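Local coordinates for protein PppA (Pseudomonas aeruginosa, PDB 6JKV) that probably acts as a manganese-dependent serine/threonine protein phosphatase of the PP2C family and is a key regulatory component of type VI secretion, at residues A[145-150]-A[202-207]; A[208-213]-A[256-261]; A[226-231]-A[239-244]. One frame throughout, in Å; residues are numbered along the deposited sequence.

Overall arrangement
The three contacts illustrate how one sheet of a PP2C-type beta sandwich is knit together and covered. Contact 2 is central: it pairs strands 208-212 and 254-261. Contact 1, centred about 12 Å from it, lies at the end of the same sheet, where the S208 carbonyl receives a probable backbone bond from L146. Contact 3, about 11 Å from the centre of contact 2, joins the helices over one sheet face, with L229 and L241 packing on L210. The manganese site is closest to contact 2: the side chains of L211 and D61, a ligand of both metals, are about 11 Å apart, and strand 208-212 leads directly towards the metal ligand D214.

Contact 1: A[145-150]-A[202-207]; sequences RLRGGV and HVLPGD
OD2 of D207 is gripped by two nitrogens from different directions. NH2 of R147 meets its syn lone pair at 2.7 Å, while the backbone N of L204 comes from above the carboxylate plane, 2.8 Å from the same OD2. Water 1 donates a further bond to this oxygen. NE of R147 completes a side-on salt bridge with D207 OD1 at 2.9 Å, nearly straight at 172°, and the two bonds together restrain the rotation of both flat groups, whose planes lie 31° apart. The R147 chain runs extended from the strand and then bends at chi3, turning the NE/NH2 edge of the guanidinium towards the carboxylate. NH2 also donates to the carbonyl O of H202, 2.8 Å away but less straight (135°).

Above the centre of one R147 guanidinium face sits CD1 of L204; NH1 of R145 lies over the rim of the opposite face. That second arginine is steadied by a salt bridge to E152, and its NH1 donates to water 1, 2.9 Å away. Water 3 links the carbonyls of L146 and G206. The R147-D207 salt bridge ties two tight turns together: the type II turn L204-D207, with G206 at positive phi, and the type I' turn R147-V150, whose G148-G149 pair forms the two-residue loop of a beta hairpin between strands 142-147 and 150-153.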
ATOM      1  N   ARG A 145       2.941  11.577   0.417  1.00 17.66           N
ATOM      2  CA  ARG A 145       2.040  12.742   0.567  1.00 18.40           C
ATOM      3  C   ARG A 145       2.496  13.845  -0.383  1.00 20.03           C
ATOM      4  O   ARG A 145       3.683  14.174  -0.380  1.00 23.14           O
ATOM      5  CB  ARG A 145       2.018  13.237   2.009  1.00 18.73           C
ATOM      6  CG  ARG A 145       1.352  14.599   2.158  1.00 18.73           C
ATOM      7  CD  ARG A 145       1.204  15.043   3.589  1.00 19.27           C
ATOM      8  NE  ARG A 145       2.499  15.239   4.211  1.00 19.77           N
ATOM      9  CZ  ARG A 145       2.683  15.486   5.500  1.00 20.58           C
ATOM     10  NH1 ARG A 145       1.644  15.565   6.315  1.00 20.98           N
ATOM     11  NH2 ARG A 145       3.910  15.616   5.970  1.00 21.10           N
ATOM     12  N   LEU A 146       1.566  14.378  -1.173  1.00 19.32           N
ATOM     13  CA  LEU A 146       1.781  15.609  -1.960  1.00 19.00           C
ATOM     14  C   LEU A 146       1.126  16.770  -1.218  1.00 19.24           C
ATOM     15  O   LEU A 146      -0.103  16.740  -1.010  1.00 19.73           O
ATOM     16  CB  LEU A 146       1.184  15.446  -3.357  1.00 19.04           C
ATOM     17  CG  LEU A 146       1.442  16.611  -4.306  1.00 19.57           C
ATOM     18  CD1 LEU A 146       2.867  16.555  -4.826  1.00 20.66           C
ATOM     19  CD2 LEU A 146       0.456  16.601  -5.458  1.00 19.24           C
ATOM     20  N   ARG A 147       1.931  17.754  -0.832  1.00 19.26           N
ATOM     21  CA  ARG A 147       1.462  18.980  -0.160  1.00 20.00           C
ATOM     22  C   ARG A 147       2.189  20.180  -0.769  1.00 20.89           C
ATOM     23  O   ARG A 147       3.421  20.149  -0.851  1.00 19.44           O
ATOM     24  CB  ARG A 147       1.714  18.880   1.344  1.00 20.97           C
ATOM     25  CG  ARG A 147       1.396  20.154   2.111  1.00 22.02           C
ATOM     26  CD  ARG A 147       1.643  19.942   3.592  1.00 21.75           C
ATOM     27  NE  ARG A 147       0.571  19.200   4.239  1.00 21.42           N
ATOM     28  CZ  ARG A 147       0.555  18.848   5.525  1.00 20.29           C
ATOM     29  NH1 ARG A 147       1.568  19.152   6.313  1.00 20.73           N
ATOM     30  NH2 ARG A 147      -0.477  18.192   6.022  1.00 19.33           N
ATOM     31  N   GLY A 148       1.429  21.194  -1.181  1.00 22.45           N
ATOM     32  CA  GLY A 148       1.971  22.406  -1.823  1.00 23.63           C
ATOM     33  C   GLY A 148       2.829  22.083  -3.035  1.00 23.80           C
ATOM     34  O   GLY A 148       3.846  22.759  -3.232  1.00 26.07           O
ATOM     35  N   GLY A 149       2.450  21.073  -3.819  1.00 23.24           N
ATOM     36  CA  GLY A 149       3.211  20.653  -5.008  1.00 23.35           C
ATOM     37  C   GLY A 149       4.525  19.963  -4.670  1.00 23.17           C
ATOM     38  O   GLY A 149       5.326  19.752  -5.593  1.00 22.36           O
ATOM     39  N   VAL A 150       4.747  19.603  -3.401  1.00 23.32           N
ATOM     40  CA  VAL A 150       5.991  18.912  -2.951  1.00 23.31           C
ATOM     41  C   VAL A 150       5.634  17.494  -2.511  1.00 21.24           C
ATOM     42  O   VAL A 150       4.737  17.340  -1.659  1.00 20.40           O
ATOM     43  CB  VAL A 150       6.698  19.676  -1.818  1.00 24.24           C
ATOM     44  CG1 VAL A 150       7.950  18.940  -1.374  1.00 24.63           C
ATOM     45  CG2 VAL A 150       7.023  21.110  -2.223  1.00 25.46           C
ATOM     46  N   HIS A 202      -0.898  14.767  10.212  1.00 19.12           N
ATOM     47  CA  HIS A 202      -1.861  15.885  10.269  1.00 19.54           C
ATOM     48  C   HIS A 202      -2.260  16.226   8.833  1.00 18.60           C
ATOM     49  O   HIS A 202      -1.377  16.534   8.028  1.00 18.42           O
ATOM     50  CB  HIS A 202      -1.253  17.059  11.032  1.00 21.57           C
ATOM     51  CG  HIS A 202      -2.005  18.332  10.859  1.00 22.99           C
ATOM     52  ND1 HIS A 202      -3.231  18.572  11.463  1.00 24.03           N
ATOM     53  CD2 HIS A 202      -1.721  19.428  10.130  1.00 24.12           C
ATOM     54  CE1 HIS A 202      -3.662  19.766  11.117  1.00 24.09           C
ATOM     55  NE2 HIS A 202      -2.752  20.316  10.315  1.00 24.78           N
ATOM     56  N   VAL A 203      -3.547  16.126   8.528  1.00 18.90           N
ATOM     57  CA  VAL A 203      -4.078  16.333   7.152  1.00 18.71           C
ATOM     58  C   VAL A 203      -4.547  17.781   7.030  1.00 19.50           C
ATOM     59  O   VAL A 203      -5.261  18.259   7.931  1.00 19.00           O
ATOM     60  CB  VAL A 203      -5.219  15.359   6.818  1.00 18.52           C
ATOM     61  CG1 VAL A 203      -5.532  15.399   5.331  1.00 18.93           C
ATOM     62  CG2 VAL A 203      -4.895  13.945   7.276  1.00 18.13           C
ATOM     63  N   LEU A 204      -4.133  18.444   5.954  1.00 19.74           N
ATOM     64  CA  LEU A 204      -4.642  19.782   5.577  1.00 21.42           C
ATOM     65  C   LEU A 204      -5.507  19.658   4.333  1.00 20.90           C
ATOM     66  O   LEU A 204      -5.248  18.811   3.475  1.00 20.64           O
ATOM     67  CB  LEU A 204      -3.465  20.724   5.315  1.00 22.33           C
ATOM     68  CG  LEU A 204      -2.719  21.204   6.554  1.00 22.92           C
ATOM     69  CD1 LEU A 204      -1.530  22.060   6.155  1.00 24.24           C
ATOM     70  CD2 LEU A 204      -3.656  21.961   7.488  1.00 23.74           C
ATOM     71  N   PRO A 205      -6.537  20.523   4.185  1.00 21.06           N
ATOM     72  CA  PRO A 205      -7.276  20.605   2.929  1.00 20.98           C
ATOM     73  C   PRO A 205      -6.284  20.849   1.786  1.00 20.39           C
ATOM     74  O   PRO A 205      -5.417  21.691   1.930  1.00 19.07           O
ATOM     75  CB  PRO A 205      -8.233  21.789   3.133  1.00 22.34           C
ATOM     76  CG  PRO A 205      -8.384  21.881   4.640  1.00 23.26           C
ATOM     77  CD  PRO A 205      -7.026  21.487   5.186  1.00 23.06           C
ATOM     78  N   GLY A 206      -6.412  20.074   0.711  1.00 20.50           N
ATOM     79  CA  GLY A 206      -5.546  20.182  -0.471  1.00 20.34           C
ATOM     80  C   GLY A 206      -4.442  19.146  -0.471  1.00 19.33           C
ATOM     81  O   GLY A 206      -3.749  19.045  -1.510  1.00 16.68           O
ATOM     82  N   ASP A 207      -4.257  18.421   0.640  1.00 18.77           N
ATOM     83  CA  ASP A 207      -3.272  17.316   0.728  1.00 18.29           C
ATOM     84  C   ASP A 207      -3.694  16.205  -0.227  1.00 16.80           C
ATOM     85  O   ASP A 207      -4.904  15.989  -0.378  1.00 16.84           O
ATOM     86  CB  ASP A 207      -3.161  16.740   2.139  1.00 17.74           C
ATOM     87  CG  ASP A 207      -2.361  17.607   3.090  1.00 19.08           C
ATOM     88  OD1 ASP A 207      -1.851  18.657   2.648  1.00 19.20           O
ATOM     89  OD2 ASP A 207      -2.263  17.227   4.279  1.00 19.44           O
TER
HETATM   90  O   HOH W   1      -1.204  14.983   6.082  1.00 25.32           O
HETATM   91  O   HOH W   2       1.345  15.521   9.029  1.00 26.33           O
HETATM   92  O   HOH W   3      -2.131  17.752  -3.025  1.00 28.53           O
HETATM   93  O   HOH W   4      -1.375  21.252  -0.882  1.00 28.79           O

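Contact 2: A[208-213]-A[256-261]; sequences SFLLCS and ALVVRA
S208 to C212 run antiparallel to A256 to R260, two neighbouring strands within one sheet of the PP2C beta sandwich. The axes of the two short segments approach to 4.6 Å, their N-to-C directions 163° apart. Backbone hydrogen bonds form two reciprocal pairs. F209 N donates to V259 O and V259 N returns a bond to F209 O; L211 and L257 repeat the exchange, with L211 N 2.8 Å from L257 O. Between these hydrogen-bonded pairs, L210 and V258 form a non-hydrogen-bonded pair, where CA-H...O contacts add to the seam, V258 CA lying 3.2 Å from F209 O.

Apolar contacts divide between the two faces. On the face carrying F209, L211, L257 and V259, the paired residues meet near their roots: CB of F209 is 4.2 Å from CB of V259, and the CB atoms of L211 and L257 are equally close. V59 and W57 of strand 56-63 cover parts of this face, which therefore looks into the sandwich. The other face carries L210, V258 and A256. CG of L210 stands opposite its backbone N (chi1 167°), and CD1 reaches across to V258 CG2 at 3.9 Å and to A256 CB at 4.2 Å. Helix 234-247 covers this side through L241, V237 and V238.

Two polar side chains meet at the end of the pairing, without a hydrogen bond between them. Bent at chi3, R260 lays one face of its guanidinium over S208 and donates from NH2 to the carbonyl of H231, while S208 OG sits 3.3 Å above the centre of that guanidinium face.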
ATOM      1  N   SER A 208      -2.710  15.550  -0.841  1.00 16.48           N
ATOM      2  CA  SER A 208      -2.881  14.342  -1.679  1.00 17.42           C
ATOM      3  C   SER A 208      -2.019  13.224  -1.102  1.00 16.30           C
ATOM      4  O   SER A 208      -0.990  13.528  -0.464  1.00 16.70           O
ATOM      5  CB  SER A 208      -2.500  14.593  -3.112  1.00 18.31           C
ATOM      6  OG  SER A 208      -3.621  15.013  -3.861  1.00 20.66           O
ATOM      7  N   PHE A 209      -2.425  11.988  -1.355  1.00 15.34           N
ATOM      8  CA  PHE A 209      -1.724  10.776  -0.884  1.00 16.05           C
ATOM      9  C   PHE A 209      -1.698   9.760  -2.012  1.00 16.27           C
ATOM     10  O   PHE A 209      -2.689   9.638  -2.743  1.00 17.09           O
ATOM     11  CB  PHE A 209      -2.406  10.194   0.352  1.00 16.05           C
ATOM     12  CG  PHE A 209      -2.525  11.171   1.486  1.00 14.72           C
ATOM     13  CD1 PHE A 209      -1.473  11.370   2.356  1.00 14.54           C
ATOM     14  CD2 PHE A 209      -3.692  11.890   1.674  1.00 15.74           C
ATOM     15  CE1 PHE A 209      -1.586  12.267   3.406  1.00 15.24           C
ATOM     16  CE2 PHE A 209      -3.807  12.781   2.730  1.00 15.87           C
ATOM     17  CZ  PHE A 209      -2.755  12.968   3.591  1.00 15.63           C
ATOM     18  N   LEU A 210      -0.579   9.060  -2.131  1.00 15.92           N
ATOM     19  CA  LEU A 210      -0.423   7.937  -3.075  1.00 15.92           C
ATOM     20  C   LEU A 210       0.011   6.698  -2.298  1.00 14.82           C
ATOM     21  O   LEU A 210       1.071   6.743  -1.656  1.00 14.36           O
ATOM     22  CB  LEU A 210       0.616   8.296  -4.137  1.00 16.91           C
ATOM     23  CG  LEU A 210       1.079   7.109  -4.980  1.00 17.09           C
ATOM     24  CD1 LEU A 210      -0.025   6.687  -5.936  1.00 17.09           C
ATOM     25  CD2 LEU A 210       2.358   7.434  -5.730  1.00 17.21           C
ATOM     26  N   LEU A 211      -0.815   5.659  -2.354  1.00 15.35           N
ATOM     27  CA  LEU A 211      -0.452   4.284  -1.952  1.00 15.30           C
ATOM     28  C   LEU A 211      -0.119   3.512  -3.230  1.00 15.73           C
ATOM     29  O   LEU A 211      -0.905   3.577  -4.214  1.00 15.20           O
ATOM     30  CB  LEU A 211      -1.621   3.639  -1.206  1.00 15.28           C
ATOM     31  CG  LEU A 211      -2.017   4.276   0.126  1.00 16.07           C
ATOM     32  CD1 LEU A 211      -2.877   5.521  -0.061  1.00 17.29           C
ATOM     33  CD2 LEU A 211      -2.769   3.259   0.977  1.00 17.15           C
ATOM     34  N   CYS A 212       1.004   2.802  -3.243  1.00 15.88           N
ATOM     35  CA  CYS A 212       1.412   2.075  -4.464  1.00 16.81           C
ATOM     36  C   CYS A 212       2.246   0.851  -4.111  1.00 16.72           C
ATOM     37  O   CYS A 212       2.849   0.800  -3.019  1.00 15.84           O
ATOM     38  CB  CYS A 212       2.157   2.986  -5.438  1.00 17.78           C
ATOM     39  SG  CYS A 212       3.800   3.532  -4.898  1.00 17.12           S
ATOM     40  N   SER A 213       2.230  -0.120  -5.015  1.00 15.87           N
ATOM     41  CA  SER A 213       3.149  -1.269  -4.987  1.00 16.77           C
ATOM     42  C   SER A 213       4.447  -0.839  -5.660  1.00 17.36           C
ATOM     43  O   SER A 213       4.445   0.199  -6.357  1.00 16.94           O
ATOM     44  CB  SER A 213       2.541  -2.476  -5.635  1.00 17.39           C
ATOM     45  OG  SER A 213       2.310  -2.263  -7.022  1.00 18.40           O
ATOM     46  N   ALA A 256      -1.862   1.657  -8.180  1.00 18.44           N
ATOM     47  CA  ALA A 256      -1.837   3.038  -7.668  1.00 18.17           C
ATOM     48  C   ALA A 256      -3.202   3.349  -7.063  1.00 17.41           C
ATOM     49  O   ALA A 256      -4.234   2.984  -7.658  1.00 18.61           O
ATOM     50  CB  ALA A 256      -1.471   4.007  -8.767  1.00 19.04           C
ATOM     51  N   LEU A 257      -3.179   3.963  -5.887  1.00 17.02           N
ATOM     52  CA  LEU A 257      -4.392   4.430  -5.181  1.00 16.66           C
ATOM     53  C   LEU A 257      -4.117   5.849  -4.694  1.00 16.72           C
ATOM     54  O   LEU A 257      -3.134   6.044  -3.942  1.00 16.07           O
ATOM     55  CB  LEU A 257      -4.699   3.476  -4.027  1.00 15.53           C
ATOM     56  CG  LEU A 257      -6.139   3.483  -3.528  1.00 16.17           C
ATOM     57  CD1 LEU A 257      -6.525   2.121  -2.952  1.00 16.00           C
ATOM     58  CD2 LEU A 257      -6.312   4.580  -2.492  1.00 16.28           C
ATOM     59  N   VAL A 258      -4.932   6.802  -5.144  1.00 16.77           N
ATOM     60  CA  VAL A 258      -4.747   8.241  -4.822  1.00 16.85           C
ATOM     61  C   VAL A 258      -5.916   8.694  -3.954  1.00 17.25           C
ATOM     62  O   VAL A 258      -7.070   8.349  -4.262  1.00 18.56           O
ATOM     63  CB  VAL A 258      -4.573   9.106  -6.083  1.00 17.37           C
ATOM     64  CG1 VAL A 258      -4.733  10.593  -5.777  1.00 18.12           C
ATOM     65  CG2 VAL A 258      -3.220   8.836  -6.716  1.00 16.60           C
ATOM     66  N   VAL A 259      -5.592   9.416  -2.888  1.00 16.61           N
ATOM     67  CA  VAL A 259      -6.576  10.020  -1.959  1.00 16.66           C
ATOM     68  C   VAL A 259      -6.315  11.525  -1.938  1.00 17.11           C
ATOM     69  O   VAL A 259      -5.140  11.938  -1.826  1.00 16.44           O
ATOM     70  CB  VAL A 259      -6.470   9.405  -0.554  1.00 16.18           C
ATOM     71  CG1 VAL A 259      -7.516   9.970   0.391  1.00 16.32           C
ATOM     72  CG2 VAL A 259      -6.573   7.888  -0.603  1.00 17.36           C
ATOM     73  N   ARG A 260      -7.382  12.311  -2.024  1.00 16.65           N
ATOM     74  CA  ARG A 260      -7.300  13.785  -1.959  1.00 17.41           C
ATOM     75  C   ARG A 260      -8.221  14.295  -0.852  1.00 17.56           C
ATOM     76  O   ARG A 260      -9.388  13.890  -0.824  1.00 16.23           O
ATOM     77  CB  ARG A 260      -7.675  14.413  -3.301  1.00 17.81           C
ATOM     78  CG  ARG A 260      -7.586  15.933  -3.288  1.00 18.76           C
ATOM     79  CD  ARG A 260      -7.829  16.515  -4.655  1.00 20.03           C
ATOM     80  NE  ARG A 260      -6.642  16.468  -5.495  1.00 19.86           N
ATOM     81  CZ  ARG A 260      -5.635  17.323  -5.423  1.00 20.61           C
ATOM     82  NH1 ARG A 260      -5.639  18.284  -4.510  1.00 21.17           N
ATOM     83  NH2 ARG A 260      -4.623  17.210  -6.270  1.00 20.48           N
ATOM     84  N   ALA A 261      -7.698  15.177   0.003  1.00 18.51           N
ATOM     85  CA  ALA A 261      -8.436  15.801   1.118  1.00 18.41           C
ATOM     86  C   ALA A 261      -8.966  17.170   0.688  1.00 18.67           C
ATOM     87  O   ALA A 261      -8.240  17.888  -0.029  1.00 18.68           O
ATOM     88  CB  ALA A 261      -7.536  15.917   2.318  1.00 18.76           C
TER

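Contact 3: A[226-231]-A[239-244]; sequences RDVLSH and RSLVHL
The flat groups stand aside from the meeting of V228 with L241, bonding within their own segment. The R226 guanidinium holds D227 OD1 at its edge, in plane, with NE and NH2 both donating to that one oxygen; NH2 is 2.9 Å away. At the edge of the H231 ring, in plane, lies the carbonyl carbon of V228, and ND1 donates to V228 O at 2.9 Å from above the carbonyl plane.

Across the contact the interaction is apolar. V228 points toward helix 234-247, where it meets S240, L241 and L244. Its CG1, placed opposite the backbone N (chi1 -180°), comes to 3.6 Å from L241 CG and 3.8 Å from S240 CB. L241 CD2 closes on V228 CB at 3.7 Å, so that this leucine methyl lies against the branch point of the valine, the two side chains crossing obliquely. CG2 makes a looser approach to L244 CD2. Deeper in, L229 and L241 cross at about a right angle, with CD2 of L229 4.2 Å from CD1 of L241. S240 OG instead bonds to A236 O in its own helix.

Helices 222-229 and 234-247 thus pack against each other over the sheet, L229 resting on L146, L151 and V258 and L241 on A256.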
ATOM      1  N   ARG A 226       5.539  13.043  -8.483  1.00 20.92           N
ATOM      2  CA  ARG A 226       5.099  14.400  -8.081  1.00 20.81           C
ATOM      3  C   ARG A 226       4.400  15.093  -9.261  1.00 21.03           C
ATOM      4  O   ARG A 226       3.360  15.747  -9.037  1.00 19.44           O
ATOM      5  CB  ARG A 226       6.300  15.223  -7.609  1.00 21.34           C
ATOM      6  CG  ARG A 226       5.934  16.598  -7.070  1.00 22.10           C
ATOM      7  CD  ARG A 226       6.763  17.681  -7.729  1.00 23.60           C
ATOM      8  NE  ARG A 226       6.259  17.999  -9.058  1.00 24.80           N
ATOM      9  CZ  ARG A 226       5.348  18.928  -9.324  1.00 25.50           C
ATOM     10  NH1 ARG A 226       4.841  19.661  -8.343  1.00 24.79           N
ATOM     11  NH2 ARG A 226       4.947  19.136 -10.568  1.00 26.83           N
ATOM     12  N   ASP A 227       4.942  14.968 -10.474  1.00 21.21           N
ATOM     13  CA  ASP A 227       4.356  15.593 -11.683  1.00 22.55           C
ATOM     14  C   ASP A 227       2.951  15.049 -11.936  1.00 21.74           C
ATOM     15  O   ASP A 227       2.017  15.858 -12.139  1.00 22.93           O
ATOM     16  CB  ASP A 227       5.240  15.375 -12.908  1.00 23.90           C
ATOM     17  CG  ASP A 227       6.500  16.208 -12.858  1.00 24.54           C
ATOM     18  OD1 ASP A 227       6.536  17.158 -12.060  1.00 24.33           O
ATOM     19  OD2 ASP A 227       7.432  15.883 -13.604  1.00 26.26           O
ATOM     20  N   VAL A 228       2.804  13.730 -11.933  1.00 21.28           N
ATOM     21  CA  VAL A 228       1.513  13.071 -12.271  1.00 22.36           C
ATOM     22  C   VAL A 228       0.498  13.352 -11.156  1.00 21.64           C
ATOM     23  O   VAL A 228      -0.677  13.598 -11.482  1.00 22.29           O
ATOM     24  CB  VAL A 228       1.687  11.562 -12.515  1.00 22.45           C
ATOM     25  CG1 VAL A 228       0.360  10.916 -12.868  1.00 22.46           C
ATOM     26  CG2 VAL A 228       2.713  11.278 -13.600  1.00 23.33           C
ATOM     27  N   LEU A 229       0.929  13.333  -9.892  1.00 21.11           N
ATOM     28  CA  LEU A 229       0.026  13.544  -8.734  1.00 20.16           C
ATOM     29  C   LEU A 229      -0.495  14.986  -8.707  1.00 20.17           C
ATOM     30  O   LEU A 229      -1.555  15.204  -8.107  1.00 20.72           O
ATOM     31  CB  LEU A 229       0.765  13.224  -7.432  1.00 19.94           C
ATOM     32  CG  LEU A 229       0.958  11.738  -7.123  1.00 20.02           C
ATOM     33  CD1 LEU A 229       1.741  11.559  -5.829  1.00 20.27           C
ATOM     34  CD2 LEU A 229      -0.382  11.016  -7.033  1.00 19.73           C
ATOM     35  N   SER A 230       0.210  15.933  -9.326  1.00 20.98           N
ATOM     36  CA  SER A 230      -0.163  17.374  -9.311  1.00 21.89           C
ATOM     37  C   SER A 230      -1.310  17.628 -10.294  1.00 22.38           C
ATOM     38  O   SER A 230      -1.182  18.494 -11.171  1.00 24.12           O
ATOM     39  CB  SER A 230       1.022  18.247  -9.583  1.00 22.48           C
ATOM     40  OG  SER A 230       1.828  18.330  -8.418  1.00 23.02           O
ATOM     41  N   HIS A 231      -2.402  16.883 -10.137  1.00 22.77           N
ATOM     42  CA  HIS A 231      -3.660  17.060 -10.899  1.00 22.88           C
ATOM     43  C   HIS A 231      -4.850  16.850  -9.962  1.00 21.63           C
ATOM     44  O   HIS A 231      -4.692  16.216  -8.893  1.00 20.12           O
ATOM     45  CB  HIS A 231      -3.682  16.136 -12.123  1.00 23.46           C
ATOM     46  CG  HIS A 231      -2.631  16.482 -13.125  1.00 24.88           C
ATOM     47  ND1 HIS A 231      -1.334  16.003 -13.047  1.00 24.80           N
ATOM     48  CD2 HIS A 231      -2.663  17.294 -14.207  1.00 26.70           C
ATOM     49  CE1 HIS A 231      -0.621  16.500 -14.040  1.00 25.44           C
ATOM     50  NE2 HIS A 231      -1.409  17.298 -14.764  1.00 25.96           N
ATOM     51  N   ARG A 239      -4.800   6.371 -13.222  1.00 20.84           N
ATOM     52  CA  ARG A 239      -4.747   5.793 -14.591  1.00 22.67           C
ATOM     53  C   ARG A 239      -3.515   6.316 -15.331  1.00 23.19           C
ATOM     54  O   ARG A 239      -2.931   5.551 -16.121  1.00 25.31           O
ATOM     55  CB  ARG A 239      -6.029   6.086 -15.374  1.00 23.75           C
ATOM     56  CG  ARG A 239      -6.947   4.878 -15.467  1.00 24.45           C
ATOM     57  CD  ARG A 239      -8.382   5.252 -15.233  1.00 24.82           C
ATOM     58  NE  ARG A 239      -9.196   4.081 -14.942  1.00 25.48           N
ATOM     59  CZ  ARG A 239      -9.666   3.750 -13.743  1.00 25.13           C
ATOM     60  NH1 ARG A 239      -9.396   4.481 -12.673  1.00 25.24           N
ATOM     61  NH2 ARG A 239     -10.399   2.660 -13.605  1.00 26.22           N
ATOM     62  N   SER A 240      -3.126   7.575 -15.108  1.00 22.76           N
ATOM     63  CA  SER A 240      -1.926   8.172 -15.753  1.00 22.82           C
ATOM     64  C   SER A 240      -0.661   7.552 -15.149  1.00 21.86           C
ATOM     65  O   SER A 240       0.307   7.306 -15.900  1.00 21.59           O
ATOM     66  CB  SER A 240      -1.923   9.658 -15.634  1.00 22.85           C
ATOM     67  OG  SER A 240      -3.128  10.199 -16.148  1.00 24.71           O
ATOM     68  N   LEU A 241      -0.661   7.287 -13.843  1.00 20.27           N
ATOM     69  CA  LEU A 241       0.497   6.635 -13.183  1.00 20.40           C
ATOM     70  C   LEU A 241       0.709   5.246 -13.783  1.00 21.45           C
ATOM     71  O   LEU A 241       1.851   4.938 -14.189  1.00 20.71           O
ATOM     72  CB  LEU A 241       0.254   6.543 -11.678  1.00 19.60           C
ATOM     73  CG  LEU A 241       0.407   7.846 -10.901  1.00 19.45           C
ATOM     74  CD1 LEU A 241      -0.170   7.685  -9.502  1.00 18.81           C
ATOM     75  CD2 LEU A 241       1.868   8.264 -10.843  1.00 19.56           C
ATOM     76  N   VAL A 242      -0.357   4.448 -13.845  1.00 21.64           N
ATOM     77  CA  VAL A 242      -0.291   3.058 -14.371  1.00 21.86           C
ATOM     78  C   VAL A 242       0.128   3.125 -15.845  1.00 23.27           C
ATOM     79  O   VAL A 242       1.005   2.328 -16.240  1.00 23.43           O
ATOM     80  CB  VAL A 242      -1.622   2.313 -14.151  1.00 21.92           C
ATOM     81  CG1 VAL A 242      -1.676   0.997 -14.909  1.00 22.78           C
ATOM     82  CG2 VAL A 242      -1.876   2.092 -12.665  1.00 20.92           C
ATOM     83  N   HIS A 243      -0.430   4.065 -16.616  1.00 23.59           N
ATOM     84  CA  HIS A 243      -0.110   4.229 -18.059  1.00 25.45           C
ATOM     85  C   HIS A 243       1.391   4.500 -18.224  1.00 25.69           C
ATOM     86  O   HIS A 243       2.006   3.872 -19.102  1.00 26.50           O
ATOM     87  CB  HIS A 243      -0.960   5.325 -18.714  1.00 26.30           C
ATOM     88  CG  HIS A 243      -0.458   5.735 -20.059  1.00 27.93           C
ATOM     89  ND1 HIS A 243      -0.142   7.052 -20.372  1.00 28.99           N
ATOM     90  CD2 HIS A 243      -0.181   5.005 -21.160  1.00 28.88           C
ATOM     91  CE1 HIS A 243       0.280   7.116 -21.617  1.00 29.77           C
ATOM     92  NE2 HIS A 243       0.268   5.871 -22.123  1.00 30.28           N
ATOM     93  N   LEU A 244       1.951   5.416 -17.428  1.00 24.52           N
ATOM     94  CA  LEU A 244       3.400   5.738 -17.489  1.00 24.60           C
ATOM     95  C   LEU A 244       4.210   4.469 -17.188  1.00 24.38           C
ATOM     96  O   LEU A 244       5.165   4.178 -17.941  1.00 24.45           O
ATOM     97  CB  LEU A 244       3.727   6.857 -16.498  1.00 23.89           C
ATOM     98  CG  LEU A 244       5.212   7.176 -16.323  1.00 24.09           C
ATOM     99  CD1 LEU A 244       5.849   7.632 -17.630  1.00 25.77           C
ATOM    100  CD2 LEU A 244       5.407   8.228 -15.250  1.00 23.29           C
TER